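PDB 2WRY: interleukin-1beta from Gallus gallus, which probably acts as a secreted inflammatory cytokine that binds the interleukin-1 receptor, the present chain being its beta-trefoil cytokine domain. Local coordinates for residues G61-L69 with R107-S115; M78-L89 with S125-I133. All coordinates share one frame; numbering follows the deposited sequence.

Contact 1: residues G61-L69 with R107-S115; sequences GTGQMPVAL and RFIFYRLDS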
ATOM      1  N   GLY A  61      -6.245 -11.000  12.030  1.00 66.11           N
ATOM      2  CA  GLY A  61      -4.983 -11.739  11.907  1.00 63.96           C
ATOM      3  C   GLY A  61      -3.971 -10.773  11.317  1.00 61.91           C
ATOM      4  O   GLY A  61      -4.057 -10.437  10.134  1.00 62.39           O
ATOM      5  N   THR A  62      -3.024 -10.314  12.139  1.00 57.84           N
ATOM      6  CA  THR A  62      -2.227  -9.122  11.815  1.00 52.57           C
ATOM      7  C   THR A  62      -0.837  -9.132  12.466  1.00 55.34           C
ATOM      8  O   THR A  62      -0.722  -9.137  13.698  1.00 56.20           O
ATOM      9  CB  THR A  62      -2.949  -7.847  12.298  1.00 50.97           C
ATOM     10  OG1 THR A  62      -3.218  -7.945  13.705  1.00 47.85           O
ATOM     11  CG2 THR A  62      -4.260  -7.662  11.582  1.00 47.58           C
ATOM     12  N   GLY A  63       0.209  -9.125  11.640  1.00 56.62           N
ATOM     13  CA  GLY A  63       1.594  -9.107  12.126  1.00 56.53           C
ATOM     14  C   GLY A  63       2.101  -7.688  12.319  1.00 55.75           C
ATOM     15  O   GLY A  63       2.327  -6.947  11.345  1.00 56.52           O
ATOM     16  N   GLN A  64       2.306  -7.316  13.582  1.00 53.17           N
ATOM     17  CA  GLN A  64       2.541  -5.917  13.950  1.00 49.31           C
ATOM     18  C   GLN A  64       3.821  -5.227  13.448  1.00 44.82           C
ATOM     19  O   GLN A  64       4.929  -5.487  13.917  1.00 45.14           O
ATOM     20  CB  GLN A  64       2.305  -5.683  15.440  1.00 50.37           C
ATOM     21  CG  GLN A  64       0.824  -5.604  15.776  1.00 52.37           C
ATOM     22  CD  GLN A  64       0.488  -4.395  16.623  1.00 54.40           C
ATOM     23  OE1 GLN A  64      -0.491  -3.687  16.359  1.00 55.59           O
ATOM     24  NE2 GLN A  64       1.305  -4.145  17.642  1.00 55.32           N
ATOM     25  N   MET A  65       3.612  -4.383  12.448  1.00 38.00           N
ATOM     26  CA  MET A  65       4.426  -3.231  12.096  1.00 30.87           C
ATOM     27  C   MET A  65       3.354  -2.419  11.386  1.00 24.71           C
ATOM     28  O   MET A  65       3.189  -2.536  10.176  1.00 20.89           O
ATOM     29  CB  MET A  65       5.501  -3.555  11.062  1.00 32.21           C
ATOM     30  CG  MET A  65       6.899  -3.814  11.580  1.00 35.48           C
ATOM     31  SD  MET A  65       8.016  -4.003  10.158  1.00 42.69           S
ATOM     32  CE  MET A  65       8.342  -2.286   9.746  1.00 41.49           C
ATOM     33  N   PRO A  66       2.603  -1.607  12.145  1.00 19.71           N
ATOM     34  CA  PRO A  66       1.522  -0.853  11.520  1.00 17.28           C
ATOM     35  C   PRO A  66       2.109   0.365  10.802  1.00 15.89           C
ATOM     36  O   PRO A  66       2.969   1.057  11.374  1.00 16.10           O
ATOM     37  CB  PRO A  66       0.639  -0.440  12.705  1.00 16.50           C
ATOM     38  CG  PRO A  66       1.556  -0.468  13.935  1.00 19.20           C
ATOM     39  CD  PRO A  66       2.760  -1.326  13.583  1.00 20.03           C
ATOM     40  N   VAL A  67       1.693   0.583   9.557  1.00 13.37           N
ATOM     41  CA  VAL A  67       2.243   1.662   8.735  1.00 12.84           C
ATOM     42  C   VAL A  67       1.145   2.390   7.977  1.00 13.13           C
ATOM     43  O   VAL A  67       0.069   1.826   7.742  1.00 12.80           O
ATOM     44  CB  VAL A  67       3.283   1.142   7.689  1.00 13.15           C
ATOM     45  CG1 VAL A  67       4.470   0.481   8.366  1.00 12.28           C
ATOM     46  CG2 VAL A  67       2.634   0.146   6.668  1.00 12.36           C
ATOM     47  N   ALA A  68       1.417   3.650   7.592  1.00 12.20           N
ATOM     48  CA  ALA A  68       0.600   4.311   6.566  1.00 11.81           C
ATOM     49  C   ALA A  68       1.483   4.409   5.327  1.00 12.03           C
ATOM     50  O   ALA A  68       2.710   4.544   5.455  1.00 13.47           O
ATOM     51  CB  ALA A  68       0.139   5.693   7.003  1.00 11.81           C
ATOM     52  N   LEU A  69       0.866   4.363   4.146  1.00 11.87           N
ATOM     53  CA  LEU A  69       1.608   4.324   2.872  1.00 11.66           C
ATOM     54  C   LEU A  69       1.357   5.605   2.094  1.00 12.06           C
ATOM     55  O   LEU A  69       0.287   5.794   1.513  1.00 12.63           O
ATOM     56  CB  LEU A  69       1.200   3.110   2.063  1.00 11.91           C
ATOM     57  CG  LEU A  69       1.396   1.789   2.818  1.00 11.40           C
ATOM     58  CD1 LEU A  69       0.886   0.648   1.965  1.00 12.44           C
ATOM     59  CD2 LEU A  69       2.881   1.601   3.152  1.00 14.80           C
ATOM     60  N   ARG A 107      -8.530   3.386   8.482  1.00 13.54           N
ATOM     61  CA  ARG A 107      -8.501   3.154   7.023  1.00 13.48           C
ATOM     62  C   ARG A 107      -7.108   3.345   6.421  1.00 12.78           C
ATOM     63  O   ARG A 107      -6.785   2.732   5.384  1.00 13.13           O
ATOM     64  CB  ARG A 107      -9.523   4.054   6.287  1.00 13.85           C
ATOM     65  CG  ARG A 107      -9.152   5.538   6.207  1.00 15.12           C
ATOM     66  CD  ARG A 107     -10.309   6.295   5.613  1.00 16.37           C
ATOM     67  NE  ARG A 107     -10.043   7.704   5.324  1.00 17.34           N
ATOM     68  CZ  ARG A 107     -10.241   8.688   6.196  1.00 16.49           C
ATOM     69  NH1 ARG A 107     -10.615   8.411   7.444  1.00 17.84           N
ATOM     70  NH2 ARG A 107     -10.004   9.947   5.846  1.00 17.91           N
ATOM     71  N   PHE A 108      -6.291   4.187   7.065  1.00 12.90           N
ATOM     72  CA  PHE A 108      -4.951   4.479   6.555  1.00 12.06           C
ATOM     73  C   PHE A 108      -3.891   3.497   6.998  1.00 12.24           C
ATOM     74  O   PHE A 108      -2.775   3.571   6.504  1.00 12.93           O
ATOM     75  CB  PHE A 108      -4.497   5.854   7.040  1.00 11.96           C
ATOM     76  CG  PHE A 108      -5.267   6.977   6.413  1.00 12.15           C
ATOM     77  CD1 PHE A 108      -5.108   7.277   5.058  1.00 14.35           C
ATOM     78  CD2 PHE A 108      -6.142   7.741   7.184  1.00 14.19           C
ATOM     79  CE1 PHE A 108      -5.801   8.337   4.463  1.00 15.50           C
ATOM     80  CE2 PHE A 108      -6.866   8.803   6.590  1.00 14.95           C
ATOM     81  CZ  PHE A 108      -6.692   9.097   5.245  1.00 15.14           C
ATOM     82  N   ILE A 109      -4.222   2.602   7.932  1.00 12.00           N
ATOM     83  CA  ILE A 109      -3.218   1.715   8.520  1.00 12.57           C
ATOM     84  C   ILE A 109      -3.207   0.340   7.850  1.00 12.48           C
ATOM     85  O   ILE A 109      -4.252  -0.272   7.626  1.00 12.80           O
ATOM     86  CB  ILE A 109      -3.404   1.571  10.072  1.00 13.44           C
ATOM     87  CG1 ILE A 109      -3.199   2.916  10.774  1.00 15.01           C
ATOM     88  CG2 ILE A 109      -2.453   0.514  10.670  1.00 13.81           C
ATOM     89  CD1 ILE A 109      -1.796   3.501  10.583  1.00 18.57           C
ATOM     90  N   PHE A 110      -2.000  -0.111   7.526  1.00 11.17           N
ATOM     91  CA  PHE A 110      -1.732  -1.463   7.009  1.00 11.51           C
ATOM     92  C   PHE A 110      -0.716  -2.107   7.909  1.00 12.47           C
ATOM     93  O   PHE A 110       0.117  -1.422   8.493  1.00 14.19           O
ATOM     94  CB  PHE A 110      -1.165  -1.404   5.582  1.00 12.34           C
ATOM     95  CG  PHE A 110      -2.117  -0.778   4.587  1.00 10.53           C
ATOM     96  CD1 PHE A 110      -2.250   0.615   4.498  1.00 11.61           C
ATOM     97  CD2 PHE A 110      -2.899  -1.577   3.747  1.00 11.60           C
ATOM     98  CE1 PHE A 110      -3.144   1.200   3.564  1.00 12.34           C
ATOM     99  CE2 PHE A 110      -3.809  -1.015   2.820  1.00 13.48           C
ATOM    100  CZ  PHE A 110      -3.938   0.393   2.742  1.00 13.72           C
ATOM    101  N   TYR A 111      -0.774  -3.434   8.043  1.00 11.78           N
ATOM    102  CA  TYR A 111       0.337  -4.146   8.666  1.00 13.07           C
ATOM    103  C   TYR A 111       1.325  -4.589   7.618  1.00 13.28           C
ATOM    104  O   TYR A 111       0.980  -5.276   6.645  1.00 13.42           O
ATOM    105  CB  TYR A 111      -0.179  -5.324   9.475  1.00 13.74           C
ATOM    106  CG  TYR A 111      -0.999  -4.853  10.657  1.00 16.10           C
ATOM    107  CD1 TYR A 111      -0.372  -4.294  11.776  1.00 18.55           C
ATOM    108  CD2 TYR A 111      -2.385  -4.950  10.660  1.00 19.47           C
ATOM    109  CE1 TYR A 111      -1.096  -3.870  12.879  1.00 19.98           C
ATOM    110  CE2 TYR A 111      -3.134  -4.496  11.780  1.00 20.16           C
ATOM    111  CZ  TYR A 111      -2.463  -3.965  12.876  1.00 19.68           C
ATOM    112  OH  TYR A 111      -3.147  -3.506  14.002  1.00 24.91           O
ATOM    113  N   ARG A 112       2.547  -4.102   7.786  1.00 13.62           N
ATOM    114  CA  ARG A 112       3.642  -4.482   6.922  1.00 13.73           C
ATOM    115  C   ARG A 112       4.126  -5.845   7.401  1.00 14.05           C
ATOM    116  O   ARG A 112       4.571  -5.979   8.551  1.00 15.30           O
ATOM    117  CB  ARG A 112       4.777  -3.478   7.061  1.00 14.19           C
ATOM    118  CG  ARG A 112       5.974  -3.896   6.244  1.00 15.55           C
ATOM    119  CD  ARG A 112       7.065  -2.830   6.179  1.00 17.16           C
ATOM    120  NE  ARG A 112       8.295  -3.414   5.627  1.00 19.44           N
ATOM    121  CZ  ARG A 112       9.339  -2.700   5.204  1.00 24.81           C
ATOM    122  NH1 ARG A 112       9.310  -1.364   5.247  1.00 25.69           N
ATOM    123  NH2 ARG A 112      10.416  -3.321   4.722  1.00 27.74           N
ATOM    124  N   LEU A 113       4.021  -6.846   6.531  1.00 14.87           N
ATOM    125  CA  LEU A 113       4.364  -8.219   6.918  1.00 15.59           C
ATOM    126  C   LEU A 113       5.599  -8.625   6.140  1.00 16.47           C
ATOM    127  O   LEU A 113       5.516  -8.953   4.959  1.00 16.17           O
ATOM    128  CB  LEU A 113       3.180  -9.157   6.632  1.00 15.58           C
ATOM    129  CG  LEU A 113       1.837  -8.718   7.231  1.00 17.31           C
ATOM    130  CD1 LEU A 113       0.727  -9.576   6.668  1.00 19.08           C
ATOM    131  CD2 LEU A 113       1.890  -8.865   8.721  1.00 20.02           C
ATOM    132  N   ASP A 114       6.750  -8.575   6.801  1.00 18.50           N
ATOM    133  CA  ASP A 114       7.993  -8.925   6.138  1.00 20.28           C
ATOM    134  C   ASP A 114       8.343 -10.399   6.309  1.00 21.57           C
ATOM    135  O   ASP A 114       8.101 -10.993   7.377  1.00 22.95           O
ATOM    136  CB  ASP A 114       9.142  -8.116   6.710  1.00 19.80           C
ATOM    137  CG  ASP A 114       9.112  -6.650   6.285  1.00 22.95           C
ATOM    138  OD1 ASP A 114       8.468  -6.290   5.262  1.00 23.01           O
ATOM    139  OD2 ASP A 114       9.784  -5.854   6.982  1.00 27.98           O
ATOM    140  N   SER A 115       8.915 -10.964   5.254  1.00 22.43           N
ATOM    141  CA  SER A 115       9.465 -12.312   5.273  1.00 24.66           C
ATOM    142  C   SER A 115      10.961 -12.061   5.186  1.00 26.86           C
ATOM    143  O   SER A 115      11.512 -11.941   4.078  1.00 26.85           O
ATOM    144  CB  SER A 115       8.937 -13.111   4.090  1.00 24.94           C
ATOM    145  OG  SER A 115       7.542 -13.389   4.273  1.00 26.87           O
TER
HETATM  146  O   HOH W   1      -1.886   4.844   4.355  1.00 14.17           O
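Val-67 and Phe-110 form an antiparallel hydrogen-bonded pair: Val-67 N reaches Phe-110 O at 2.8 Å, and Phe-110 N returns to Val-67 O at 2.8 Å. Next to it, Pro-66 and Tyr-111 make a non-hydrogen-bonded pair, their CA atoms 4.5 Å apart. Arg-112 N then donates to Met-65 O at 2.9 Å, and beyond these residues the pairing ends. The close packing centres on the buried Tyr-111 ring. Thr-62 CB sits over one face, 3.7 Å from the ring centroid, a CH-pi contact, and Thr-62 CG2 comes within 3.4 Å of Tyr-111 CE2. Pro-66 CB touches both Tyr-111 and Ile-109, while Leu-69 CD1 lies over one face of the Phe-110 ring, offset toward its rim. One water bridges the two segments beyond the paired residues, accepting from Leu-69 N and donating to Phe-108 O.

The solvent side is looser. Exposed Gln-64 brings OE1 to the Tyr-111 ring edge, and Met-65 lies alongside Arg-112, its CE 3.8 Å from Arg-112 CD. Arg-112 swings CG away from its own amide (chi1 176°) and runs on extended, bringing NE to Asp-114 OD1 at 2.9 Å; Thr-121 also bonds that oxygen. Three backbone bonds thus hold the seam, and the ion pair within 107-115 probably steadies Arg-112 beside Met-65.

Contact 2: residues M78-L89 with S125-I133; sequences MSCVMSGTEPTL and SAAFPGWFI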
ATOM      1  N   MET A  78      -2.558   5.994   0.922  1.00 12.43           N
ATOM      2  CA  MET A  78      -3.467   4.884   0.577  1.00 12.99           C
ATOM      3  C   MET A  78      -4.451   4.668   1.708  1.00 12.51           C
ATOM      4  O   MET A  78      -4.099   4.806   2.881  1.00 13.24           O
ATOM      5  CB  MET A  78      -2.680   3.584   0.385  1.00 13.81           C
ATOM      6  CG  MET A  78      -1.629   3.704  -0.678  1.00 15.20           C
ATOM      7  SD  MET A  78      -1.103   2.028  -1.117  1.00 21.07           S
ATOM      8  CE  MET A  78      -2.085   1.741  -2.546  1.00 25.23           C
ATOM      9  N   SER A  79      -5.664   4.267   1.367  1.00 12.58           N
ATOM     10  CA  SER A  79      -6.636   3.881   2.418  1.00 12.64           C
ATOM     11  C   SER A  79      -7.536   2.768   1.910  1.00 13.05           C
ATOM     12  O   SER A  79      -7.699   2.610   0.714  1.00 13.80           O
ATOM     13  CB  SER A  79      -7.485   5.091   2.847  1.00 14.47           C
ATOM     14  OG  SER A  79      -8.311   5.486   1.778  1.00 16.28           O
ATOM     15  N   CYS A  80      -8.129   2.001   2.827  1.00 13.15           N
ATOM     16  CA  CYS A  80      -9.124   1.002   2.439  1.00 13.38           C
ATOM     17  C   CYS A  80     -10.467   1.427   2.962  1.00 13.52           C
ATOM     18  O   CYS A  80     -10.614   1.719   4.152  1.00 13.94           O
ATOM     19  CB  CYS A  80      -8.755  -0.334   3.054  1.00 13.56           C
ATOM     20  SG  CYS A  80      -7.229  -0.912   2.403  1.00 16.74           S
ATOM     21  N   VAL A  81     -11.453   1.435   2.076  1.00 13.07           N
ATOM     22  CA  VAL A  81     -12.794   1.885   2.453  1.00 14.47           C
ATOM     23  C   VAL A  81     -13.830   1.059   1.733  1.00 13.72           C
ATOM     24  O   VAL A  81     -13.534   0.441   0.693  1.00 15.02           O
ATOM     25  CB  VAL A  81     -13.023   3.382   2.118  1.00 15.34           C
ATOM     26  CG1 VAL A  81     -12.041   4.293   2.873  1.00 17.50           C
ATOM     27  CG2 VAL A  81     -12.990   3.643   0.621  1.00 17.76           C
ATOM     28  N   MET A  82     -15.058   1.058   2.273  1.00 14.81           N
ATOM     29  CA  MET A  82     -16.151   0.414   1.563  1.00 15.28           C
ATOM     30  C   MET A  82     -16.632   1.333   0.446  1.00 16.13           C
ATOM     31  O   MET A  82     -16.866   2.541   0.666  1.00 16.90           O
ATOM     32  CB  MET A  82     -17.327   0.166   2.508  1.00 14.33           C
ATOM     33  CG  MET A  82     -18.337  -0.765   1.905  1.00 15.93           C
ATOM     34  SD  MET A  82     -17.741  -2.447   1.894  1.00 19.77           S
ATOM     35  CE  MET A  82     -17.976  -2.976   3.598  1.00 19.35           C
ATOM     36  N   SER A  83     -16.801   0.753  -0.728  1.00 16.25           N
ATOM     37  CA  SER A  83     -17.418   1.431  -1.863  1.00 17.86           C
ATOM     38  C   SER A  83     -18.508   0.523  -2.403  1.00 17.70           C
ATOM     39  O   SER A  83     -18.254  -0.591  -2.885  1.00 18.06           O
ATOM     40  CB  SER A  83     -16.388   1.741  -2.959  1.00 19.35           C
ATOM     41  OG  SER A  83     -17.013   2.453  -4.033  1.00 23.73           O
ATOM     42  N   GLY A  84     -19.734   1.016  -2.308  1.00 18.08           N
ATOM     43  CA  GLY A  84     -20.879   0.202  -2.507  1.00 18.93           C
ATOM     44  C   GLY A  84     -20.879  -0.724  -1.311  1.00 19.03           C
ATOM     45  O   GLY A  84     -20.987  -0.288  -0.120  1.00 20.98           O
ATOM     46  N   THR A  85     -20.774  -1.996  -1.654  1.00 17.68           N
ATOM     47  CA  THR A  85     -20.684  -3.097  -0.698  1.00 17.79           C
ATOM     48  C   THR A  85     -19.350  -3.846  -0.829  1.00 17.65           C
ATOM     49  O   THR A  85     -19.238  -4.988  -0.384  1.00 17.31           O
ATOM     50  CB  THR A  85     -21.831  -4.122  -0.906  1.00 18.19           C
ATOM     51  OG1 THR A  85     -21.716  -4.678  -2.231  1.00 19.39           O
ATOM     52  CG2 THR A  85     -23.237  -3.459  -0.680  1.00 20.26           C
ATOM     53  N   GLU A  86     -18.336  -3.208  -1.410  1.00 16.11           N
ATOM     54  CA  GLU A  86     -17.058  -3.906  -1.632  1.00 17.28           C
ATOM     55  C   GLU A  86     -15.882  -3.127  -1.040  1.00 15.61           C
ATOM     56  O   GLU A  86     -15.775  -1.912  -1.245  1.00 14.92           O
ATOM     57  CB  GLU A  86     -16.841  -4.087  -3.125  1.00 18.62           C
ATOM     58  CG  GLU A  86     -17.700  -5.201  -3.724  1.00 25.16           C
ATOM     59  CD  GLU A  86     -17.574  -5.282  -5.238  1.00 33.57           C
ATOM     60  OE1 GLU A  86     -17.259  -4.244  -5.871  1.00 36.57           O
ATOM     61  OE2 GLU A  86     -17.785  -6.386  -5.794  1.00 35.42           O
ATOM     62  N   PRO A  87     -14.988  -3.819  -0.305  1.00 15.25           N
ATOM     63  CA  PRO A  87     -13.756  -3.180   0.167  1.00 15.26           C
ATOM     64  C   PRO A  87     -12.938  -2.725  -1.034  1.00 15.53           C
ATOM     65  O   PRO A  87     -12.824  -3.468  -2.043  1.00 15.97           O
ATOM     66  CB  PRO A  87     -13.034  -4.326   0.903  1.00 15.15           C
ATOM     67  CG  PRO A  87     -14.186  -5.240   1.337  1.00 16.24           C
ATOM     68  CD  PRO A  87     -15.074  -5.222   0.148  1.00 15.90           C
ATOM     69  N   THR A  88     -12.400  -1.507  -0.931  1.00 14.41           N
ATOM     70  CA  THR A  88     -11.748  -0.848  -2.056  1.00 15.41           C
ATOM     71  C   THR A  88     -10.512  -0.121  -1.565  1.00 14.60           C
ATOM     72  O   THR A  88     -10.525   0.472  -0.487  1.00 14.21           O
ATOM     73  CB  THR A  88     -12.734   0.169  -2.695  1.00 16.85           C
ATOM     74  OG1 THR A  88     -13.901  -0.549  -3.132  1.00 20.67           O
ATOM     75  CG2 THR A  88     -12.115   0.885  -3.876  1.00 20.11           C
ATOM     76  N   LEU A  89      -9.443  -0.191  -2.358  1.00 13.11           N
ATOM     77  CA  LEU A  89      -8.270   0.634  -2.112  1.00 13.40           C
ATOM     78  C   LEU A  89      -8.490   1.984  -2.777  1.00 14.40           C
ATOM     79  O   LEU A  89      -8.853   2.076  -3.975  1.00 16.29           O
ATOM     80  CB  LEU A  89      -7.052  -0.056  -2.743  1.00 13.19           C
ATOM     81  CG  LEU A  89      -5.715   0.653  -2.489  1.00 13.67           C
ATOM     82  CD1 LEU A  89      -5.337   0.579  -1.003  1.00 14.35           C
ATOM     83  CD2 LEU A  89      -4.642  -0.029  -3.343  1.00 14.55           C
ATOM     84  N   SER A 125      -4.539  -4.772   5.219  1.00 11.90           N
ATOM     85  CA  SER A 125      -5.347  -3.670   5.781  1.00 11.97           C
ATOM     86  C   SER A 125      -5.686  -3.879   7.250  1.00 12.82           C
ATOM     87  O   SER A 125      -6.151  -4.956   7.635  1.00 13.83           O
ATOM     88  CB  SER A 125      -6.645  -3.514   4.979  1.00 12.33           C
ATOM     89  OG  SER A 125      -7.454  -2.524   5.570  1.00 13.50           O
ATOM     90  N   ALA A 126      -5.529  -2.828   8.057  1.00 12.77           N
ATOM     91  CA  ALA A 126      -5.998  -2.870   9.445  1.00 14.15           C
ATOM     92  C   ALA A 126      -7.514  -2.682   9.537  1.00 14.91           C
ATOM     93  O   ALA A 126      -8.156  -3.228  10.463  1.00 15.96           O
ATOM     94  CB  ALA A 126      -5.285  -1.817  10.318  1.00 14.49           C
ATOM     95  N   ALA A 127      -8.080  -1.888   8.623  1.00 14.71           N
ATOM     96  CA  ALA A 127      -9.523  -1.619   8.615  1.00 15.63           C
ATOM     97  C   ALA A 127     -10.282  -2.809   8.074  1.00 15.37           C
ATOM     98  O   ALA A 127     -11.435  -3.045   8.469  1.00 16.23           O
ATOM     99  CB  ALA A 127      -9.837  -0.386   7.796  1.00 15.67           C
ATOM    100  N   PHE A 128      -9.636  -3.546   7.167  1.00 13.89           N
ATOM    101  CA  PHE A 128     -10.218  -4.737   6.537  1.00 13.02           C
ATOM    102  C   PHE A 128      -9.284  -5.930   6.716  1.00 12.96           C
ATOM    103  O   PHE A 128      -8.659  -6.359   5.750  1.00 13.54           O
ATOM    104  CB  PHE A 128     -10.473  -4.508   5.040  1.00 13.82           C
ATOM    105  CG  PHE A 128     -11.588  -3.536   4.766  1.00 12.76           C
ATOM    106  CD1 PHE A 128     -12.863  -3.980   4.382  1.00 15.40           C
ATOM    107  CD2 PHE A 128     -11.358  -2.157   4.888  1.00 16.38           C
ATOM    108  CE1 PHE A 128     -13.892  -3.046   4.128  1.00 15.75           C
ATOM    109  CE2 PHE A 128     -12.386  -1.234   4.638  1.00 15.39           C
ATOM    110  CZ  PHE A 128     -13.643  -1.687   4.259  1.00 17.42           C
ATOM    111  N   PRO A 129      -9.195  -6.472   7.944  1.00 13.46           N
ATOM    112  CA  PRO A 129      -8.308  -7.616   8.157  1.00 13.23           C
ATOM    113  C   PRO A 129      -8.610  -8.743   7.158  1.00 12.39           C
ATOM    114  O   PRO A 129      -9.792  -8.977   6.813  1.00 13.44           O
ATOM    115  CB  PRO A 129      -8.600  -8.054   9.609  1.00 14.24           C
ATOM    116  CG  PRO A 129      -9.352  -6.940  10.240  1.00 15.29           C
ATOM    117  CD  PRO A 129      -9.866  -6.028   9.186  1.00 13.82           C
ATOM    118  N   GLY A 130      -7.547  -9.401   6.664  1.00 12.08           N
ATOM    119  CA  GLY A 130      -7.728 -10.430   5.650  1.00 11.95           C
ATOM    120  C   GLY A 130      -7.657  -9.916   4.233  1.00 12.14           C
ATOM    121  O   GLY A 130      -7.617 -10.707   3.281  1.00 13.27           O
ATOM    122  N   TRP A 131      -7.600  -8.583   4.086  1.00 11.59           N
ATOM    123  CA  TRP A 131      -7.445  -7.937   2.777  1.00 10.75           C
ATOM    124  C   TRP A 131      -6.049  -7.362   2.611  1.00 11.25           C
ATOM    125  O   TRP A 131      -5.499  -6.746   3.537  1.00 12.72           O
ATOM    126  CB  TRP A 131      -8.507  -6.843   2.581  1.00 11.33           C
ATOM    127  CG  TRP A 131      -9.862  -7.477   2.445  1.00 11.00           C
ATOM    128  CD1 TRP A 131     -10.620  -8.054   3.444  1.00 14.23           C
ATOM    129  CD2 TRP A 131     -10.623  -7.594   1.242  1.00 10.73           C
ATOM    130  NE1 TRP A 131     -11.800  -8.546   2.916  1.00 15.43           N
ATOM    131  CE2 TRP A 131     -11.822  -8.268   1.566  1.00 12.14           C
ATOM    132  CE3 TRP A 131     -10.402  -7.201  -0.078  1.00 11.45           C
ATOM    133  CZ2 TRP A 131     -12.787  -8.564   0.604  1.00 14.05           C
ATOM    134  CZ3 TRP A 131     -11.325  -7.508  -1.030  1.00 13.78           C
ATOM    135  CH2 TRP A 131     -12.535  -8.171  -0.683  1.00 12.53           C
ATOM    136  N   PHE A 132      -5.490  -7.626   1.444  1.00 10.65           N
ATOM    137  CA  PHE A 132      -4.103  -7.307   1.146  1.00 10.61           C
ATOM    138  C   PHE A 132      -3.963  -6.503  -0.120  1.00 11.42           C
ATOM    139  O   PHE A 132      -4.711  -6.698  -1.089  1.00 11.69           O
ATOM    140  CB  PHE A 132      -3.286  -8.604   0.965  1.00 10.95           C
ATOM    141  CG  PHE A 132      -3.185  -9.459   2.198  1.00 11.26           C
ATOM    142  CD1 PHE A 132      -2.021  -9.500   2.941  1.00 13.66           C
ATOM    143  CD2 PHE A 132      -4.257 -10.265   2.597  1.00 12.09           C
ATOM    144  CE1 PHE A 132      -1.932 -10.301   4.098  1.00 15.08           C
ATOM    145  CE2 PHE A 132      -4.148 -11.082   3.738  1.00 13.03           C
ATOM    146  CZ  PHE A 132      -2.985 -11.108   4.466  1.00 13.94           C
ATOM    147  N   ILE A 133      -2.989  -5.591  -0.124  1.00 10.24           N
ATOM    148  CA  ILE A 133      -2.738  -4.794  -1.324  1.00 10.75           C
ATOM    149  C   ILE A 133      -2.236  -5.707  -2.442  1.00 11.78           C
ATOM    150  O   ILE A 133      -1.314  -6.520  -2.233  1.00 10.98           O
ATOM    151  CB  ILE A 133      -1.704  -3.667  -1.086  1.00 10.69           C
ATOM    152  CG1 ILE A 133      -2.184  -2.715   0.023  1.00 11.76           C
ATOM    153  CG2 ILE A 133      -1.425  -2.943  -2.424  1.00 11.98           C
ATOM    154  CD1 ILE A 133      -1.212  -1.602   0.317  1.00 12.20           C
TER
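A beta hairpin, closed by a type II' turn from Ser-83 to Glu-86, projects from the trefoil body and rests against the loop 125-131, which folds through an ST motif and a type II turn. In the ST motif Phe-128 N donates to Ser-125 OG at 2.9 Å; with OG anti to the Ser-125 backbone N (chi1 176°), the hydroxyl lies in the plane of the Phe-128 ring, at its edge, and Ser-125 OG is 3.6 Å from Cys-80 SG.

The Phe-128 ring lies against one side of the hairpin and spans both arms. Its CD2 meets Cys-80 CB at 3.7 Å and its CE2 has Cys-80 O at 3.5 Å, near the ring plane, whereas on the other arm CD1 approaches Pro-87 CB at 3.5 Å. Pro-87 also lays CG over one face of Trp-131, 3.9 Å from the centroid of the six-membered ring and 18° off its normal, a CH-pi contact. Without the ring, as with an alanine here, Cys-80 and Pro-87 would probably lose their shared aromatic partner and a gap would open between hairpin and loop.

Deeper in, Met-78 SD and Ile-133 CD1 meet tip to tip at 3.9 Å, where Leu-69 and Phe-110 also pack. The two segments meet through side chains rather than paired backbones, and the interface is largely apolar. The beta-trefoil is a fold built from beta-hairpins, and here one of them packs on the ST-motif and type II turn loop 125-131.

In the fold
From the N terminus, segment 61-69 leads into strand 66-71, and the next strand, 76-83, carries segment 78-89 out to its hairpin. The chain then returns: residues 107-115 close contact 1 after 37 intervening residues, and residues 125-133 close contact 2 after 35. Because the four segments alternate, the two loops cross rather than nest. Contact 1 joins strands 66-71 and 110-115 within the antiparallel sheet; contact 2 ties the hairpin of strands 76-83 and 86-93 to the loop before strand 132-134 and to Ile-133 in that strand. Their centres lie about 13 Å apart, yet they touch: Leu-69 O to Met-78 N and Ile-109 O to Ala-126 N, both 2.9 Å, are probable hydrogen bonds, and Phe-110 CE2 packs 3.4 Å from Cys-80 SG.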